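Local coordinates for Exo-alpha-sialidase (Clostridium perfringens, PDB 2VO8), which is a family 33 sialidase whose cohesin module probably binds dockerin partners with high affinity, consistent with a role in assembling toxin complexes, at residues F55-I60 against V97-T102; L47-A52 against P76-I81. All coordinates share one frame; numbering follows the deposited sequence.

Contact 1 (F55-I60 against V97-T102); sequences FILNEI and VKVNLT
F55-I60 and V97-T102 pair as antiparallel strands whose axes approach to 4.7 Å, at 142° between their directions, with a classic beta bulge where N58 and E59 both face N100. I56 and T102 form a hydrogen-bonded pair, I56 N to T102 O being almost straight (2.9 Å, 177°). At the bulge, N100 O accepts N58 N at 2.8 Å and E59 N more weakly, while N100 N donates back to E59 O. The extra residue moves the register by one, letting L57 and I60 put their side chains on the same face as V99. L57 CD1 meets V99 CG1 at 3.6 Å. I60 CG1 lies beside V99, the two side chains pointing the same way; its CG2 branch, set anti to the backbone N, presses against V97 CG1 at 3.4 Å, tighter than ordinary van der Waals contact. F55 CB touches L101 CD2. On the other face, E59 CG rests on N100 CB (3.8 Å), with carboxylate and amide planes 77° apart, and a water can bridge E59 OE2 weakly to K98 O. The apolar face packs inward: L57 and I60 reach V79 of strand 78-85, and I60 also meets V69 of strand 67-75. Strand 95-103 lies between strand 55-62 and strand 26-33, where V97, V99 and L101 make backbone hydrogen bonds with L30, A28 and F26.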
ATOM      1  N   PHE A  55      -4.019  -0.347  15.568  1.00 18.00           N
ATOM      2  CA  PHE A  55      -2.702  -0.739  15.062  1.00 17.67           C
ATOM      3  C   PHE A  55      -1.609   0.246  15.410  1.00 17.35           C
ATOM      4  O   PHE A  55      -1.833   1.406  15.447  1.00 16.12           O
ATOM      5  CB  PHE A  55      -2.676  -0.918  13.543  1.00 18.12           C
ATOM      6  CG  PHE A  55      -3.745  -1.798  13.008  1.00 15.57           C
ATOM      7  CD1 PHE A  55      -3.544  -3.114  12.883  1.00 16.34           C
ATOM      8  CD2 PHE A  55      -4.957  -1.277  12.612  1.00 20.86           C
ATOM      9  CE1 PHE A  55      -4.490  -3.900  12.389  1.00 17.53           C
ATOM     10  CE2 PHE A  55      -5.892  -2.051  12.124  1.00 18.08           C
ATOM     11  CZ  PHE A  55      -5.677  -3.375  12.030  1.00 18.02           C
ATOM     12  N   ILE A  56      -0.422  -0.308  15.594  1.00 18.59           N
ATOM     13  CA  ILE A  56       0.851   0.400  15.638  1.00 18.20           C
ATOM     14  C   ILE A  56       1.551   0.322  14.221  1.00 17.83           C
ATOM     15  O   ILE A  56       1.766  -0.762  13.802  1.00 16.13           O
ATOM     16  CB  ILE A  56       1.770  -0.318  16.708  1.00 18.82           C
ATOM     17  CG1 ILE A  56       1.114  -0.331  18.090  1.00 19.84           C
ATOM     18  CG2 ILE A  56       3.100   0.237  16.762  1.00 18.64           C
ATOM     19  CD1 ILE A  56       1.573  -1.412  18.997  1.00 18.72           C
ATOM     20  N   LEU A  57       1.888   1.475  13.590  1.00 18.11           N
ATOM     21  CA  LEU A  57       2.675   1.436  12.363  1.00 19.20           C
ATOM     22  C   LEU A  57       4.155   1.225  12.666  1.00 20.52           C
ATOM     23  O   LEU A  57       4.795   2.066  13.295  1.00 21.42           O
ATOM     24  CB  LEU A  57       2.481   2.724  11.561  1.00 18.44           C
ATOM     25  CG  LEU A  57       3.257   2.828  10.247  1.00 20.64           C
ATOM     26  CD1 LEU A  57       2.786   1.772   9.259  1.00 20.69           C
ATOM     27  CD2 LEU A  57       3.125   4.221   9.653  1.00 18.68           C
ATOM     28  N   ASN A  58       4.691   0.097  12.211  1.00 20.35           N
ATOM     29  CA  ASN A  58       6.072  -0.289  12.539  1.00 21.36           C
ATOM     30  C   ASN A  58       7.101   0.212  11.567  1.00 23.73           C
ATOM     31  O   ASN A  58       8.011   0.946  11.961  1.00 25.06           O
ATOM     32  CB  ASN A  58       6.227  -1.796  12.662  1.00 20.59           C
ATOM     33  CG  ASN A  58       5.379  -2.369  13.751  1.00 20.86           C
ATOM     34  OD1 ASN A  58       4.733  -3.428  13.589  1.00 20.92           O
ATOM     35  ND2 ASN A  58       5.349  -1.660  14.874  1.00 21.45           N
ATOM     36  N   GLU A  59       6.992  -0.188  10.309  1.00 23.11           N
ATOM     37  CA  GLU A  59       7.927   0.293   9.249  1.00 22.99           C
ATOM     38  C   GLU A  59       7.249   0.073   7.908  1.00 22.14           C
ATOM     39  O   GLU A  59       6.414  -0.839   7.773  1.00 21.68           O
ATOM     40  CB  GLU A  59       9.246  -0.441   9.226  1.00 24.43           C
ATOM     41  CG  GLU A  59       9.100  -1.964   9.165  1.00 26.54           C
ATOM     42  CD  GLU A  59      10.375  -2.731   8.755  1.00 29.69           C
ATOM     43  OE1 GLU A  59      11.495  -2.143   8.824  1.00 35.82           O
ATOM     44  OE2 GLU A  59      10.250  -3.940   8.402  1.00 31.01           O
ATOM     45  N   ILE A  60       7.617   0.911   6.951  1.00 20.96           N
ATOM     46  CA  ILE A  60       7.091   0.816   5.586  1.00 20.64           C
ATOM     47  C   ILE A  60       8.347   0.716   4.716  1.00 20.60           C
ATOM     48  O   ILE A  60       9.218   1.582   4.767  1.00 21.47           O
ATOM     49  CB  ILE A  60       6.262   2.029   5.227  1.00 20.20           C
ATOM     50  CG1 ILE A  60       4.942   2.062   6.031  1.00 18.90           C
ATOM     51  CG2 ILE A  60       5.898   2.057   3.737  1.00 19.41           C
ATOM     52  CD1 ILE A  60       4.250   3.344   5.872  1.00 18.07           C
ATOM     53  N   VAL A  97       5.252  -2.272  -2.019  1.00 19.41           N
ATOM     54  CA  VAL A  97       5.477  -1.759  -0.661  1.00 20.20           C
ATOM     55  C   VAL A  97       5.021  -2.791   0.376  1.00 20.27           C
ATOM     56  O   VAL A  97       4.009  -3.469   0.165  1.00 18.84           O
ATOM     57  CB  VAL A  97       4.705  -0.461  -0.407  1.00 18.94           C
ATOM     58  CG1 VAL A  97       4.990   0.061   1.106  1.00 19.19           C
ATOM     59  CG2 VAL A  97       4.986   0.583  -1.465  1.00 19.22           C
ATOM     60  N   LYS A  98       5.802  -2.925   1.455  1.00 20.56           N
ATOM     61  CA  LYS A  98       5.446  -3.748   2.626  1.00 21.35           C
ATOM     62  C   LYS A  98       5.128  -2.771   3.754  1.00 19.92           C
ATOM     63  O   LYS A  98       5.988  -1.976   4.130  1.00 17.72           O
ATOM     64  CB  LYS A  98       6.642  -4.578   3.082  1.00 22.91           C
ATOM     65  CG  LYS A  98       7.187  -5.582   2.085  1.00 24.77           C
ATOM     66  CD  LYS A  98       8.246  -6.493   2.730  1.00 24.98           C
ATOM     67  CE  LYS A  98       9.683  -6.302   2.233  1.00 28.91           C
ATOM     68  NZ  LYS A  98      10.366  -7.647   2.398  1.00 27.28           N
ATOM     69  N   VAL A  99       3.912  -2.831   4.305  1.00 17.85           N
ATOM     70  CA  VAL A  99       3.549  -2.012   5.468  1.00 18.80           C
ATOM     71  C   VAL A  99       3.428  -2.942   6.680  1.00 18.46           C
ATOM     72  O   VAL A  99       2.621  -3.855   6.697  1.00 19.17           O
ATOM     73  CB  VAL A  99       2.217  -1.215   5.266  1.00 18.98           C
ATOM     74  CG1 VAL A  99       1.889  -0.325   6.495  1.00 16.95           C
ATOM     75  CG2 VAL A  99       2.240  -0.388   4.034  1.00 17.73           C
ATOM     76  N   ASN A 100       4.310  -2.770   7.666  1.00 18.17           N
ATOM     77  CA  ASN A 100       4.390  -3.688   8.798  1.00 17.20           C
ATOM     78  C   ASN A 100       3.657  -3.021   9.975  1.00 16.52           C
ATOM     79  O   ASN A 100       3.932  -1.869  10.308  1.00 15.44           O
ATOM     80  CB  ASN A 100       5.846  -3.986   9.158  1.00 18.09           C
ATOM     81  CG  ASN A 100       5.963  -5.136  10.092  1.00 20.50           C
ATOM     82  OD1 ASN A 100       5.651  -4.996  11.312  1.00 23.08           O
ATOM     83  ND2 ASN A 100       6.354  -6.306   9.567  1.00 18.44           N
ATOM     84  N   LEU A 101       2.673  -3.737  10.505  1.00 17.39           N
ATOM     85  CA  LEU A 101       1.744  -3.267  11.553  1.00 16.91           C
ATOM     86  C   LEU A 101       1.641  -4.291  12.655  1.00 15.96           C
ATOM     87  O   LEU A 101       1.769  -5.445  12.421  1.00 14.37           O
ATOM     88  CB  LEU A 101       0.339  -3.045  10.965  1.00 17.10           C
ATOM     89  CG  LEU A 101       0.298  -1.933   9.907  1.00 18.98           C
ATOM     90  CD1 LEU A 101      -0.428  -2.422   8.625  1.00 19.85           C
ATOM     91  CD2 LEU A 101      -0.293  -0.665  10.381  1.00 19.21           C
ATOM     92  N   THR A 102       1.389  -3.849  13.889  1.00 17.74           N
ATOM     93  CA  THR A 102       1.068  -4.751  15.009  1.00 16.73           C
ATOM     94  C   THR A 102      -0.270  -4.310  15.625  1.00 16.04           C
ATOM     95  O   THR A 102      -0.414  -3.136  16.018  1.00 16.55           O
ATOM     96  CB  THR A 102       2.144  -4.747  16.091  1.00 18.60           C
ATOM     97  OG1 THR A 102       3.426  -5.097  15.516  1.00 18.70           O
ATOM     98  CG2 THR A 102       1.777  -5.704  17.267  1.00 16.60           C
TER
HETATM   99  O   HOH W   1       8.242  -3.198   6.184  1.00 20.35           O

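Contact 2 (L47-A52 against P76-I81)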
ATOM      1  N   LEU A  47      -2.155   6.803  -0.572  1.00 19.68           N
ATOM      2  CA  LEU A  47      -2.469   7.274   0.753  1.00 20.64           C
ATOM      3  C   LEU A  47      -3.086   6.050   1.415  1.00 20.45           C
ATOM      4  O   LEU A  47      -4.147   5.556   1.008  1.00 19.29           O
ATOM      5  CB  LEU A  47      -3.318   8.548   0.816  1.00 20.63           C
ATOM      6  CG  LEU A  47      -3.402   9.026   2.292  1.00 21.39           C
ATOM      7  CD1 LEU A  47      -2.172   9.767   2.787  1.00 23.29           C
ATOM      8  CD2 LEU A  47      -4.697   9.800   2.583  1.00 24.05           C
ATOM      9  N   PHE A  48      -2.326   5.529   2.383  1.00 19.54           N
ATOM     10  CA  PHE A  48      -2.633   4.279   3.077  1.00 19.77           C
ATOM     11  C   PHE A  48      -3.364   4.634   4.365  1.00 19.27           C
ATOM     12  O   PHE A  48      -2.884   5.448   5.125  1.00 19.13           O
ATOM     13  CB  PHE A  48      -1.367   3.514   3.429  1.00 18.05           C
ATOM     14  CG  PHE A  48      -1.619   2.276   4.272  1.00 18.42           C
ATOM     15  CD1 PHE A  48      -2.040   1.086   3.702  1.00 18.10           C
ATOM     16  CD2 PHE A  48      -1.450   2.316   5.650  1.00 18.91           C
ATOM     17  CE1 PHE A  48      -2.268  -0.038   4.466  1.00 18.12           C
ATOM     18  CE2 PHE A  48      -1.650   1.204   6.397  1.00 16.46           C
ATOM     19  CZ  PHE A  48      -2.048   0.032   5.841  1.00 18.80           C
ATOM     20  N   GLU A  49      -4.524   4.037   4.594  1.00 19.80           N
ATOM     21  CA  GLU A  49      -5.345   4.405   5.768  1.00 19.63           C
ATOM     22  C   GLU A  49      -5.597   3.191   6.626  1.00 18.28           C
ATOM     23  O   GLU A  49      -5.752   2.060   6.146  1.00 17.70           O
ATOM     24  CB  GLU A  49      -6.638   5.097   5.324  1.00 20.38           C
ATOM     25  CG  GLU A  49      -6.345   6.445   4.670  1.00 22.49           C
ATOM     26  CD  GLU A  49      -7.503   7.393   4.731  1.00 21.87           C
ATOM     27  OE1 GLU A  49      -8.226   7.401   5.765  1.00 22.32           O
ATOM     28  OE2 GLU A  49      -7.672   8.175   3.767  1.00 23.00           O
ATOM     29  N   TYR A  50      -5.578   3.441   7.934  1.00 18.47           N
ATOM     30  CA  TYR A  50      -5.778   2.401   8.914  1.00 18.52           C
ATOM     31  C   TYR A  50      -6.244   3.058  10.236  1.00 17.45           C
ATOM     32  O   TYR A  50      -6.122   4.270  10.417  1.00 16.22           O
ATOM     33  CB  TYR A  50      -4.484   1.649   9.143  1.00 18.59           C
ATOM     34  CG  TYR A  50      -3.471   2.392   9.976  1.00 18.90           C
ATOM     35  CD1 TYR A  50      -3.336   2.139  11.355  1.00 17.98           C
ATOM     36  CD2 TYR A  50      -2.604   3.329   9.389  1.00 19.01           C
ATOM     37  CE1 TYR A  50      -2.354   2.798  12.107  1.00 19.93           C
ATOM     38  CE2 TYR A  50      -1.656   4.010  10.142  1.00 20.31           C
ATOM     39  CZ  TYR A  50      -1.530   3.737  11.512  1.00 19.06           C
ATOM     40  OH  TYR A  50      -0.601   4.458  12.250  1.00 18.57           O
ATOM     41  N   ASN A  51      -6.773   2.224  11.102  1.00 18.53           N
ATOM     42  CA  ASN A  51      -7.332   2.705  12.350  1.00 17.80           C
ATOM     43  C   ASN A  51      -6.193   2.777  13.360  1.00 17.43           C
ATOM     44  O   ASN A  51      -5.740   1.743  13.846  1.00 19.59           O
ATOM     45  CB  ASN A  51      -8.474   1.802  12.804  1.00 17.91           C
ATOM     46  CG  ASN A  51      -8.997   2.144  14.193  1.00 17.68           C
ATOM     47  OD1 ASN A  51      -8.554   3.133  14.835  1.00 23.08           O
ATOM     48  ND2 ASN A  51      -9.972   1.355  14.644  1.00 17.56           N
ATOM     49  N   ALA A  52      -5.753   4.006  13.620  1.00 18.11           N
ATOM     50  CA  ALA A  52      -4.589   4.289  14.476  1.00 17.93           C
ATOM     51  C   ALA A  52      -4.865   3.868  15.936  1.00 18.40           C
ATOM     52  O   ALA A  52      -3.922   3.691  16.731  1.00 20.00           O
ATOM     53  CB  ALA A  52      -4.210   5.774  14.392  1.00 18.87           C
ATOM     54  N   PRO A  76      -2.766  10.932  12.160  1.00 25.66           N
ATOM     55  CA  PRO A  76      -2.862   9.566  12.668  1.00 24.33           C
ATOM     56  C   PRO A  76      -3.733   8.677  11.739  1.00 23.39           C
ATOM     57  O   PRO A  76      -4.863   9.055  11.380  1.00 23.48           O
ATOM     58  CB  PRO A  76      -3.512   9.762  14.037  1.00 25.74           C
ATOM     59  CG  PRO A  76      -3.133  11.124  14.420  1.00 24.46           C
ATOM     60  CD  PRO A  76      -3.147  11.927  13.181  1.00 25.74           C
ATOM     61  N   GLY A  77      -3.173   7.559  11.296  1.00 21.85           N
ATOM     62  CA  GLY A  77      -3.919   6.594  10.485  1.00 22.11           C
ATOM     63  C   GLY A  77      -4.033   6.935   9.006  1.00 22.27           C
ATOM     64  O   GLY A  77      -4.792   6.294   8.288  1.00 21.36           O
ATOM     65  N   LYS A  78      -3.276   7.937   8.563  1.00 21.96           N
ATOM     66  CA  LYS A  78      -3.221   8.345   7.137  1.00 22.35           C
ATOM     67  C   LYS A  78      -1.774   8.571   6.740  1.00 21.60           C
ATOM     68  O   LYS A  78      -1.136   9.486   7.255  1.00 20.54           O
ATOM     69  CB  LYS A  78      -4.026   9.614   6.885  1.00 23.46           C
ATOM     70  CG  LYS A  78      -5.516   9.436   7.172  1.00 23.81           C
ATOM     71  CD  LYS A  78      -6.300  10.650   6.782  1.00 25.61           C
ATOM     72  CE  LYS A  78      -7.798  10.429   7.001  1.00 29.64           C
ATOM     73  NZ  LYS A  78      -8.547  11.701   7.127  1.00 28.76           N
ATOM     74  N   VAL A  79      -1.271   7.714   5.840  1.00 21.07           N
ATOM     75  CA  VAL A  79       0.172   7.637   5.544  1.00 21.83           C
ATOM     76  C   VAL A  79       0.383   7.849   4.036  1.00 22.39           C
ATOM     77  O   VAL A  79      -0.092   7.058   3.207  1.00 20.12           O
ATOM     78  CB  VAL A  79       0.799   6.313   5.950  1.00 22.04           C
ATOM     79  CG1 VAL A  79       2.386   6.380   5.839  1.00 24.94           C
ATOM     80  CG2 VAL A  79       0.371   5.871   7.352  1.00 21.93           C
ATOM     81  N   ARG A  80       1.094   8.922   3.718  1.00 22.91           N
ATOM     82  CA  ARG A  80       1.495   9.217   2.353  1.00 23.36           C
ATOM     83  C   ARG A  80       2.715   8.378   2.021  1.00 21.87           C
ATOM     84  O   ARG A  80       3.719   8.450   2.725  1.00 22.31           O
ATOM     85  CB  ARG A  80       1.801  10.701   2.179  1.00 23.21           C
ATOM     86  CG  ARG A  80       2.213  11.003   0.753  1.00 26.15           C
ATOM     87  CD  ARG A  80       2.130  12.475   0.439  1.00 29.24           C
ATOM     88  NE  ARG A  80       3.232  13.238   1.036  1.00 33.32           N
ATOM     89  CZ  ARG A  80       3.109  14.196   1.966  1.00 34.25           C
ATOM     90  NH1 ARG A  80       1.912  14.548   2.462  1.00 38.01           N
ATOM     91  NH2 ARG A  80       4.197  14.812   2.421  1.00 35.34           N
ATOM     92  N   ILE A  81       2.623   7.600   0.952  1.00 20.16           N
ATOM     93  CA  ILE A  81       3.652   6.641   0.542  1.00 19.96           C
ATOM     94  C   ILE A  81       4.018   6.919  -0.915  1.00 21.42           C
ATOM     95  O   ILE A  81       3.141   6.905  -1.795  1.00 19.94           O
ATOM     96  CB  ILE A  81       3.215   5.197   0.690  1.00 20.48           C
ATOM     97  CG1 ILE A  81       2.754   4.918   2.134  1.00 18.48           C
ATOM     98  CG2 ILE A  81       4.320   4.228   0.195  1.00 20.07           C
ATOM     99  CD1 ILE A  81       2.380   3.571   2.344  1.00 18.31           C
TER
HETATM  100  O   HOH W   2      -7.376   6.388   8.527  1.00 28.48           O
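L47 CG, anti to the backbone N (chi1 -172°), and a next torsion of 79° bring CD1 over the backbone of V79, 3.4 Å from V79 C. F48 exchanges two backbone hydrogen bonds with V79, F48 N to V79 O being the straighter (174°); its CB meets I81 CD1 at 3.9 Å, while the ring edge faces V79 CG2. E49 runs alongside K78, OE1 3.3 Å from K78 CE, but K78 NZ stays 4.5 Å from E49 OE1, too far for a salt bridge; E49 OE2 is hydrogen-bonded to T115 OG1. A water may link E49 OE1 to G77 O. Beyond the strand, Y50 N still donates to G77 O at 3.0 Å. The Y50 ring receives G77 CA over one face in a CH-pi contact, 3.8 Å from its centroid, and V79 CG2 at its edge. G77 has positive phi, favourable to glycine. A52 CB touches P76 CB, packing the two loop ends together. E73 OE2 takes hydrogen bonds from both Y50 OH and G77 N, fixing ring and turn together. The charged pair therefore meets through the E49 side chain lying along the K78 methylenes, perhaps with a diffuse attraction, whereas directional bonding comes from the backbone, T115 and the E73 carboxylate.

In the fold
From the N terminus, L47-A52 comes first, ending strand 41-49, and F55-I60 follows almost at once. The chain next runs through strand 67-75 to P76-I81, where contact 2 closes its loop, then on to V97-T102, where contact 1 closes. The segments alternate, so the two closures cross rather than nest. Their centres lie 10 Å apart, and they touch: V99 packs on F48, and L57 and F55 on Y50. Contact 1 joins strand 55-62 to strand 95-103, contact 2 strand 41-49 to strand 78-85; the two pairs lie on facing layers of the cohesin beta-sandwich, with its apolar interior between them.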